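Local coordinates for transcriptional repressor (Vibrio fischeri, PDB 3KV1), which probably represses transcription as a SorC-family regulator, binding DNA and responding to a sugar or related carbohydrate effector through the domain described here, at residues R38-L49 with Q65-H73; F84-H92 with L118-D126. All coordinates share one frame; numbering follows the deposited sequence. Where two conformers were deposited one is given.

Contact 1: R38-L49 with Q65-H73; sequences RKQVAALVSSYL and QNVAAVADH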
loop_
_atom_site.group_PDB
_atom_site.type_symbol
_atom_site.label_atom_id
_atom_site.label_comp_id
_atom_site.label_asym_id
_atom_site.label_seq_id
_atom_site.Cartn_x
_atom_site.Cartn_y
_atom_site.Cartn_z
ATOM N N ARG A 38 7.945 15.967 -20.124
ATOM C CA ARG A 38 7.208 15.589 -18.900
ATOM C C ARG A 38 7.672 16.377 -17.689
ATOM O O ARG A 38 6.869 16.717 -16.808
ATOM C CB ARG A 38 7.367 14.101 -18.598
ATOM C CG ARG A 38 6.476 13.183 -19.434
ATOM C CD ARG A 38 6.454 11.785 -18.808
ATOM N NE ARG A 38 7.762 11.142 -18.868
ATOM C CZ ARG A 38 8.119 10.268 -19.799
ATOM N NH1 ARG A 38 7.257 9.929 -20.746
ATOM N NH2 ARG A 38 9.336 9.735 -19.785
ATOM N N LYS A 39 8.972 16.646 -17.627
ATOM C CA LYS A 39 9.518 17.411 -16.518
ATOM C C LYS A 39 8.976 18.818 -16.524
ATOM O O LYS A 39 8.691 19.378 -15.464
ATOM C CB LYS A 39 11.023 17.492 -16.615
ATOM C CG LYS A 39 11.694 16.199 -16.195
ATOM C CD LYS A 39 13.211 16.333 -16.389
ATOM C CE LYS A 39 13.972 15.224 -15.672
ATOM N NZ LYS A 39 15.445 15.461 -15.806
ATOM N N GLN A 40 8.876 19.419 -17.715
ATOM C CA GLN A 40 8.470 20.820 -17.761
ATOM C C GLN A 40 6.968 20.964 -17.496
ATOM O O GLN A 40 6.542 21.943 -16.887
ATOM C CB GLN A 40 8.870 21.478 -19.091
ATOM C CG GLN A 40 10.345 21.636 -19.235
ATOM C CD GLN A 40 10.899 22.525 -18.158
ATOM O OE1 GLN A 40 10.358 23.598 -17.905
ATOM N NE2 GLN A 40 11.958 22.072 -17.492
ATOM N N VAL A 41 6.185 20.011 -17.994
ATOM C CA VAL A 41 4.747 19.958 -17.695
ATOM C C VAL A 41 4.569 19.740 -16.184
ATOM O O VAL A 41 3.747 20.380 -15.530
ATOM C CB VAL A 41 4.085 18.798 -18.473
ATOM C CG1 VAL A 41 2.679 18.524 -17.965
ATOM C CG2 VAL A 41 4.053 19.149 -19.969
ATOM N N ALA A 42 5.365 18.839 -15.638
ATOM C CA ALA A 42 5.265 18.546 -14.208
ATOM C C ALA A 42 5.631 19.772 -13.362
ATOM O O ALA A 42 5.079 19.956 -12.257
ATOM C CB ALA A 42 6.116 17.346 -13.834
ATOM N N ALA A 43 6.495 20.652 -13.881
ATOM C CA ALA A 43 6.860 21.853 -13.123
ATOM C C ALA A 43 5.661 22.775 -12.938
ATOM O O ALA A 43 5.461 23.378 -11.876
ATOM C CB ALA A 43 8.015 22.623 -13.814
ATOM N N LEU A 44 4.846 22.880 -13.973
ATOM C CA LEU A 44 3.729 23.796 -13.911
ATOM C C LEU A 44 2.682 23.189 -12.987
ATOM O O LEU A 44 2.032 23.905 -12.225
ATOM C CB LEU A 44 3.128 23.961 -15.311
ATOM C CG LEU A 44 4.097 24.599 -16.329
ATOM C CD1 LEU A 44 3.381 24.691 -17.680
ATOM C CD2 LEU A 44 4.566 25.980 -15.862
ATOM N N VAL A 45 2.505 21.880 -13.073
ATOM C CA VAL A 45 1.504 21.232 -12.186
ATOM C C VAL A 45 1.935 21.316 -10.706
ATOM O O VAL A 45 1.098 21.535 -9.805
ATOM C CB VAL A 45 1.258 19.771 -12.598
ATOM C CG1 VAL A 45 0.318 19.083 -11.577
ATOM C CG2 VAL A 45 0.651 19.737 -14.000
ATOM N N SER A 46 3.236 21.163 -10.451
ATOM C CA SER A 46 3.793 21.238 -9.079
ATOM C C SER A 46 3.485 22.595 -8.439
ATOM O O SER A 46 3.085 22.690 -7.266
ATOM C CB SER A 46 5.311 21.008 -9.086
ATOM O OG SER A 46 5.864 21.087 -7.762
ATOM N N SER A 47 3.693 23.647 -9.219
ATOM C CA SER A 47 3.417 24.988 -8.761
ATOM C C SER A 47 1.926 25.216 -8.527
ATOM O O SER A 47 1.543 25.839 -7.525
ATOM C CB SER A 47 3.966 26.012 -9.753
ATOM O OG SER A 47 3.607 27.288 -9.290
ATOM N N TYR A 48 1.094 24.729 -9.450
ATOM C CA TYR A 48 -0.359 24.810 -9.303
ATOM C C TYR A 48 -0.781 24.127 -7.982
ATOM O O TYR A 48 -1.553 24.692 -7.206
ATOM C CB TYR A 48 -1.081 24.199 -10.532
ATOM C CG TYR A 48 -2.563 23.933 -10.294
ATOM C CD1 TYR A 48 -3.511 24.924 -10.515
ATOM C CD2 TYR A 48 -2.992 22.693 -9.842
ATOM C CE1 TYR A 48 -4.876 24.668 -10.278
ATOM C CE2 TYR A 48 -4.329 22.429 -9.621
ATOM C CZ TYR A 48 -5.255 23.423 -9.823
ATOM O OH TYR A 48 -6.584 23.132 -9.563
ATOM N N LEU A 49 -0.288 22.921 -7.724
ATOM C CA LEU A 49 -0.634 22.246 -6.467
ATOM C C LEU A 49 -0.088 22.983 -5.252
ATOM O O LEU A 49 -0.764 23.104 -4.213
ATOM C CB LEU A 49 -0.116 20.821 -6.446
ATOM C CG LEU A 49 -0.837 19.865 -7.403
ATOM C CD1 LEU A 49 -0.167 18.494 -7.296
ATOM C CD2 LEU A 49 -2.318 19.750 -7.030
ATOM N N GLN A 65 4.003 7.582 -15.862
ATOM C CA GLN A 65 5.106 8.540 -15.940
ATOM C C GLN A 65 4.728 10.019 -15.889
ATOM O O GLN A 65 5.490 10.824 -15.340
ATOM C CB GLN A 65 5.940 8.254 -17.187
ATOM C CG GLN A 65 6.581 6.892 -17.141
ATOM C CD GLN A 65 7.344 6.593 -18.420
ATOM O OE1 GLN A 65 8.569 6.724 -18.469
ATOM N NE2 GLN A 65 6.615 6.218 -19.470
ATOM N N ASN A 66 3.587 10.401 -16.469
ATOM C CA ASN A 66 3.205 11.824 -16.435
ATOM C C ASN A 66 2.986 12.243 -14.979
ATOM O O ASN A 66 3.509 13.255 -14.511
ATOM C CB ASN A 66 1.929 12.072 -17.243
ATOM C CG ASN A 66 2.108 11.804 -18.740
ATOM O OD1 ASN A 66 3.071 12.262 -19.335
ATOM N ND2 ASN A 66 1.167 11.072 -19.351
ATOM N N VAL A 67 2.229 11.426 -14.243
ATOM C CA VAL A 67 1.926 11.736 -12.838
ATOM C C VAL A 67 3.187 11.668 -11.964
ATOM O O VAL A 67 3.429 12.541 -11.111
ATOM C CB VAL A 67 0.804 10.796 -12.306
ATOM C CG1 VAL A 67 0.461 11.102 -10.825
ATOM C CG2 VAL A 67 -0.441 10.928 -13.197
ATOM N N ALA A 68 4.023 10.664 -12.210
ATOM C CA ALA A 68 5.226 10.473 -11.391
ATOM C C ALA A 68 6.140 11.695 -11.500
ATOM O O ALA A 68 6.770 12.096 -10.508
ATOM C CB ALA A 68 5.979 9.215 -11.819
ATOM N N ALA A 69 6.181 12.305 -12.682
ATOM C CA ALA A 69 7.026 13.498 -12.892
ATOM C C ALA A 69 6.676 14.633 -11.900
ATOM O O ALA A 69 7.553 15.398 -11.510
ATOM C CB ALA A 69 6.915 14.003 -14.352
ATOM N N VAL A 70 5.403 14.725 -11.492
ATOM C CA VAL A 70 4.996 15.792 -10.545
ATOM C C VAL A 70 5.602 15.501 -9.174
ATOM O O VAL A 70 6.078 16.393 -8.494
ATOM C CB VAL A 70 3.453 15.891 -10.443
ATOM C CG1 VAL A 70 3.033 16.962 -9.421
ATOM C CG2 VAL A 70 2.817 16.172 -11.864
ATOM N N ALA A 71 5.599 14.235 -8.784
ATOM C CA ALA A 71 6.190 13.869 -7.499
ATOM C C ALA A 71 7.697 14.060 -7.502
ATOM O O ALA A 71 8.293 14.415 -6.487
ATOM C CB ALA A 71 5.806 12.421 -7.139
ATOM N N ASP A 72 8.308 13.892 -8.671
ATOM C CA ASP A 72 9.756 13.949 -8.780
ATOM C C ASP A 72 10.275 15.354 -9.063
ATOM O O ASP A 72 11.479 15.584 -9.040
ATOM C CB ASP A 72 10.247 12.958 -9.845
ATOM C CG ASP A 72 9.948 11.500 -9.463
ATOM O OD1 ASP A 72 9.751 11.224 -8.253
ATOM O OD2 ASP A 72 9.901 10.632 -10.367
ATOM N N HIS A 73 9.376 16.304 -9.309
ATOM C CA HIS A 73 9.831 17.651 -9.627
ATOM C C HIS A 73 10.478 18.261 -8.383
ATOM O O HIS A 73 9.862 18.278 -7.311
ATOM C CB HIS A 73 8.690 18.538 -10.095
ATOM C CG HIS A 73 9.098 19.965 -10.281
ATOM N ND1 HIS A 73 9.852 20.387 -11.352
ATOM C CD2 HIS A 73 8.898 21.057 -9.501
ATOM C CE1 HIS A 73 10.081 21.685 -11.240
ATOM N NE2 HIS A 73 9.496 22.116 -10.133
HETATM O O HOH W 1 4.500 10.786 -21.608
HETATM O O HOH W 2 10.141 18.518 -13.358
HETATM O O HOH W 3 7.387 24.665 -10.151
#
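Ala42 CB and Ala69 CB meet at 3.5 Å, tighter than usual carbon contact, where helix 34-52 crosses helix 65-72 in the alpha/beta, Rossmann-like putative sugar-binding domain. The short helical segments run 60° apart with axes 8.2 Å at closest, a separation made possible by the small alanines. Beside them Val70 acts as a knob in a hole formed by Ala42, Val45, Ser46 and Leu49. Its CG1 lies anti to the backbone N (chi1 178°) and meets Leu49 CD1, while the other branch, CG2, lies 3.8 Å from Val45 CG1. At one end, in the conformer given, Arg38 bends at chi3 (-66°) and its guanidinium passes over Gln65, whose CB lies against one face near the rim. Arg38 NH2 to Gln65 OE1 has too poor an angle for a hydrogen bond; in this conformer a water instead joins Arg38 NH1 to Asn66 OD1. At the other end, the His73 ring covers Ala43, with Ala43 CA 3.8 Å from the ring centroid, a CH-pi contact over the face. In the conformer given, Ser46 OG is near this ring but is hydrogen-bonded to Lys110 NZ of helix 100-111. A second water lies at the ring edge, in plane, 2.8 Å from His73 ND1, and donates to Lys39 O at 2.7 Å, which would help to set the ring's rotation.

Contact 2: F84-H92 with L118-D126; sequences FVSAIGGTH and LYAPAYVND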
loop_
_atom_site.group_PDB
_atom_site.type_symbol
_atom_site.label_atom_id
_atom_site.label_comp_id
_atom_site.label_asym_id
_atom_site.label_seq_id
_atom_site.Cartn_x
_atom_site.Cartn_y
_atom_site.Cartn_z
ATOM N N PHE A 84 -2.853 12.244 -0.014
ATOM C CA PHE A 84 -2.695 11.731 -1.372
ATOM C C PHE A 84 -3.217 10.294 -1.397
ATOM O O PHE A 84 -2.667 9.423 -0.707
ATOM C CB PHE A 84 -1.218 11.802 -1.779
ATOM C CG PHE A 84 -0.708 13.215 -1.863
ATOM C CD1 PHE A 84 -0.114 13.810 -0.755
ATOM C CD2 PHE A 84 -0.945 13.976 -2.999
ATOM C CE1 PHE A 84 0.331 15.140 -0.835
ATOM C CE2 PHE A 84 -0.530 15.285 -3.068
ATOM C CZ PHE A 84 0.107 15.870 -1.962
ATOM N N VAL A 85 -4.299 10.070 -2.150
ATOM C CA VAL A 85 -5.047 8.816 -2.106
ATOM C C VAL A 85 -4.927 8.091 -3.436
ATOM O O VAL A 85 -5.214 8.680 -4.495
ATOM C CB VAL A 85 -6.548 9.068 -1.847
ATOM C CG1 VAL A 85 -7.255 7.736 -1.618
ATOM C CG2 VAL A 85 -6.740 10.007 -0.635
ATOM N N SER A 86 -4.503 6.824 -3.409
ATOM C CA SER A 86 -4.408 6.060 -4.671
ATOM C C SER A 86 -5.760 5.864 -5.303
ATOM O O SER A 86 -6.715 5.447 -4.626
ATOM C CB SER A 86 -3.810 4.681 -4.388
ATOM O OG SER A 86 -2.476 4.813 -3.962
ATOM N N ALA A 87 -5.857 6.133 -6.610
ATOM C CA ALA A 87 -7.113 5.976 -7.334
ATOM C C ALA A 87 -7.133 4.698 -8.138
ATOM O O ALA A 87 -8.087 4.439 -8.863
ATOM C CB ALA A 87 -7.343 7.165 -8.303
ATOM N N ILE A 88 -6.065 3.924 -8.033
ATOM C CA ILE A 88 -5.935 2.681 -8.788
ATOM C C ILE A 88 -5.038 1.791 -7.936
ATOM O O ILE A 88 -4.244 2.300 -7.144
ATOM C CB ILE A 88 -5.395 2.917 -10.222
ATOM C CG1 ILE A 88 -5.236 1.583 -10.945
ATOM C CG2 ILE A 88 -4.023 3.654 -10.180
ATOM C CD1 ILE A 88 -4.953 1.716 -12.483
ATOM N N GLY A 89 -5.213 0.481 -8.044
ATOM C CA GLY A 89 -4.478 -0.480 -7.213
ATOM C C GLY A 89 -2.999 -0.571 -7.559
ATOM O O GLY A 89 -2.503 0.115 -8.477
ATOM N N GLY A 90 -2.285 -1.452 -6.862
ATOM C CA GLY A 90 -0.845 -1.540 -7.022
ATOM C C GLY A 90 -0.373 -2.546 -8.044
ATOM O O GLY A 90 -1.077 -3.458 -8.415
ATOM N N THR A 91 0.881 -2.382 -8.444
ATOM C CA THR A 91 1.506 -3.244 -9.432
ATOM C C THR A 91 2.712 -3.946 -8.801
ATOM O O THR A 91 3.348 -3.385 -7.912
ATOM C CB THR A 91 1.959 -2.388 -10.626
ATOM O OG1 THR A 91 2.708 -1.268 -10.137
ATOM C CG2 THR A 91 0.744 -1.855 -11.381
ATOM N N HIS A 92 3.016 -5.171 -9.229
ATOM C CA HIS A 92 4.206 -5.851 -8.713
ATOM C C HIS A 92 5.456 -5.476 -9.484
ATOM O O HIS A 92 5.599 -4.326 -9.879
ATOM C CB HIS A 92 4.021 -7.376 -8.659
ATOM C CG HIS A 92 3.313 -7.963 -9.845
ATOM N ND1 HIS A 92 3.854 -8.980 -10.605
ATOM C CD2 HIS A 92 2.098 -7.700 -10.381
ATOM C CE1 HIS A 92 3.006 -9.312 -11.563
ATOM N NE2 HIS A 92 1.930 -8.553 -11.445
ATOM N N LEU A 118 -4.537 2.067 -1.731
ATOM C CA LEU A 118 -5.651 1.204 -2.123
ATOM C C LEU A 118 -5.108 -0.218 -2.017
ATOM O O LEU A 118 -4.183 -0.565 -2.763
ATOM C CB LEU A 118 -6.107 1.549 -3.551
ATOM C CG LEU A 118 -7.333 0.780 -4.051
ATOM C CD1 LEU A 118 -8.564 1.015 -3.176
ATOM C CD2 LEU A 118 -7.618 1.222 -5.492
ATOM N N TYR A 119 -5.617 -1.014 -1.051
ATOM C CA TYR A 119 -5.098 -2.373 -0.804
ATOM C C TYR A 119 -5.674 -3.418 -1.755
ATOM O O TYR A 119 -6.394 -4.342 -1.328
ATOM C CB TYR A 119 -5.337 -2.788 0.675
ATOM C CG TYR A 119 -4.532 -1.921 1.595
ATOM C CD1 TYR A 119 -5.151 -0.953 2.379
ATOM C CD2 TYR A 119 -3.143 -2.021 1.637
ATOM C CE1 TYR A 119 -4.398 -0.124 3.219
ATOM C CE2 TYR A 119 -2.379 -1.177 2.468
ATOM C CZ TYR A 119 -3.020 -0.236 3.246
ATOM O OH TYR A 119 -2.261 0.605 4.056
ATOM N N ALA A 120 -5.365 -3.267 -3.047
ATOM C CA ALA A 120 -5.804 -4.193 -4.064
ATOM C C ALA A 120 -4.844 -4.036 -5.236
ATOM O O ALA A 120 -4.255 -2.960 -5.425
ATOM C CB ALA A 120 -7.201 -3.826 -4.550
ATOM N N PRO A 121 -4.711 -5.083 -6.038
ATOM C CA PRO A 121 -3.868 -4.906 -7.227
ATOM C C PRO A 121 -4.551 -4.002 -8.272
ATOM O O PRO A 121 -5.780 -3.901 -8.308
ATOM C CB PRO A 121 -3.752 -6.320 -7.820
ATOM C CG PRO A 121 -4.686 -7.184 -7.081
ATOM C CD PRO A 121 -5.297 -6.423 -5.918
ATOM N N ALA A 122 -3.748 -3.411 -9.138
ATOM C CA ALA A 122 -4.284 -2.573 -10.233
ATOM C C ALA A 122 -5.083 -3.412 -11.224
ATOM O O ALA A 122 -6.122 -2.969 -11.733
ATOM C CB ALA A 122 -3.136 -1.892 -10.974
ATOM N N TYR A 123 -4.607 -4.626 -11.499
ATOM C CA TYR A 123 -5.155 -5.454 -12.592
ATOM C C TYR A 123 -5.569 -6.833 -12.133
ATOM O O TYR A 123 -4.933 -7.412 -11.245
ATOM C CB TYR A 123 -4.135 -5.619 -13.729
ATOM C CG TYR A 123 -3.686 -4.295 -14.286
ATOM C CD1 TYR A 123 -4.596 -3.430 -14.872
ATOM C CD2 TYR A 123 -2.360 -3.895 -14.198
ATOM C CE1 TYR A 123 -4.207 -2.192 -15.374
ATOM C CE2 TYR A 123 -1.950 -2.671 -14.705
ATOM C CZ TYR A 123 -2.877 -1.814 -15.284
ATOM O OH TYR A 123 -2.462 -0.604 -15.799
ATOM N N VAL A 124 -6.627 -7.365 -12.746
ATOM C CA VAL A 124 -7.018 -8.745 -12.497
ATOM C C VAL A 124 -7.360 -9.364 -13.859
ATOM O O VAL A 124 -7.588 -8.652 -14.834
ATOM C CB VAL A 124 -8.220 -8.834 -11.535
ATOM C CG1 VAL A 124 -7.846 -8.250 -10.196
ATOM C CG2 VAL A 124 -9.415 -8.091 -12.090
ATOM N N ASN A 125 -7.382 -10.688 -13.928
ATOM C CA ASN A 125 -7.610 -11.355 -15.205
ATOM C C ASN A 125 -9.076 -11.696 -15.489
ATOM O O ASN A 125 -9.386 -12.354 -16.493
ATOM C CB ASN A 125 -6.724 -12.597 -15.334
ATOM C CG ASN A 125 -7.116 -13.708 -14.361
ATOM O OD1 ASN A 125 -6.437 -14.728 -14.281
ATOM N ND2 ASN A 125 -8.217 -13.521 -13.638
ATOM N N ASP A 126 -9.975 -11.227 -14.625
ATOM C CA ASP A 126 -11.388 -11.613 -14.711
ATOM C C ASP A 126 -12.272 -10.613 -13.972
ATOM O O ASP A 126 -12.015 -10.286 -12.821
ATOM C CB ASP A 126 -11.582 -13.003 -14.102
ATOM C CG ASP A 126 -13.020 -13.260 -13.662
ATOM O OD1 ASP A 126 -13.956 -13.059 -14.472
ATOM O OD2 ASP A 126 -13.209 -13.687 -12.504
HETATM O O HOH W 4 -2.526 1.342 -3.908
HETATM O O HOH W 5 -1.561 -5.560 -10.470
#
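Gly90 pairs with the 120-122 backbone through two hydrogen bonds, its N donating to Ala120 O at 2.9 Å and its O accepting from Ala122 N at 2.8 Å. Together they make a single beta bridge between Gly90 and Pro121. Gly90 O also receives a water that is weakly bonded to Tyr123 N, and Pro121 CA makes a CA-H...O contact with the same Gly90 O. His136 NE2 of the second subunit is hydrogen-bonded to Tyr123 O. Tyr123 OH is held by His164 and Gln63, near a bound glycerol that may mark a pocket. Gly89 comes so close that its CA is 3.1 Å from Ala120 O. Ala122 CB fits against Gly89 O at 3.3 Å, with Ile88 CG1 and, in the conformer given, Thr91 CG2 touching the same methyl. With CG anti to the backbone N (chi1 -176°), Leu118 brings CD2 to 3.6 Å from Gly89 N and the carbonyl carbon of Ile88. The two loops follow the parallel strands 83-86 and 114-116; helix 137-147 packs on Leu118, helix 100-111 touches Ser86 and Ile88, and Asp126, in the conformer given, N-caps helix 127-134.

Contact 1 closes before contact 2 opens along the chain, and strand 83-86 is the next regular element after helix 65-72. The centres of the two contacts are 22 Å apart; the nearest atoms are about 5 Å apart and do not touch. Both belong to the putative sugar-binding domain and share its mixed sheet: contact 1 lies on helices flanking it, with Val70 against strand 223-227, whereas contact 2 gathers the loops that follow strands 83-86 and 114-116. Helix 100-111 reaches both, touching Leu49 and Ala71 as well as Ser86 and Ile88. Contact 1 is packing within one subunit, while contact 2 also borders the second subunit, linking the loops beside a possible pocket to the dimer interface.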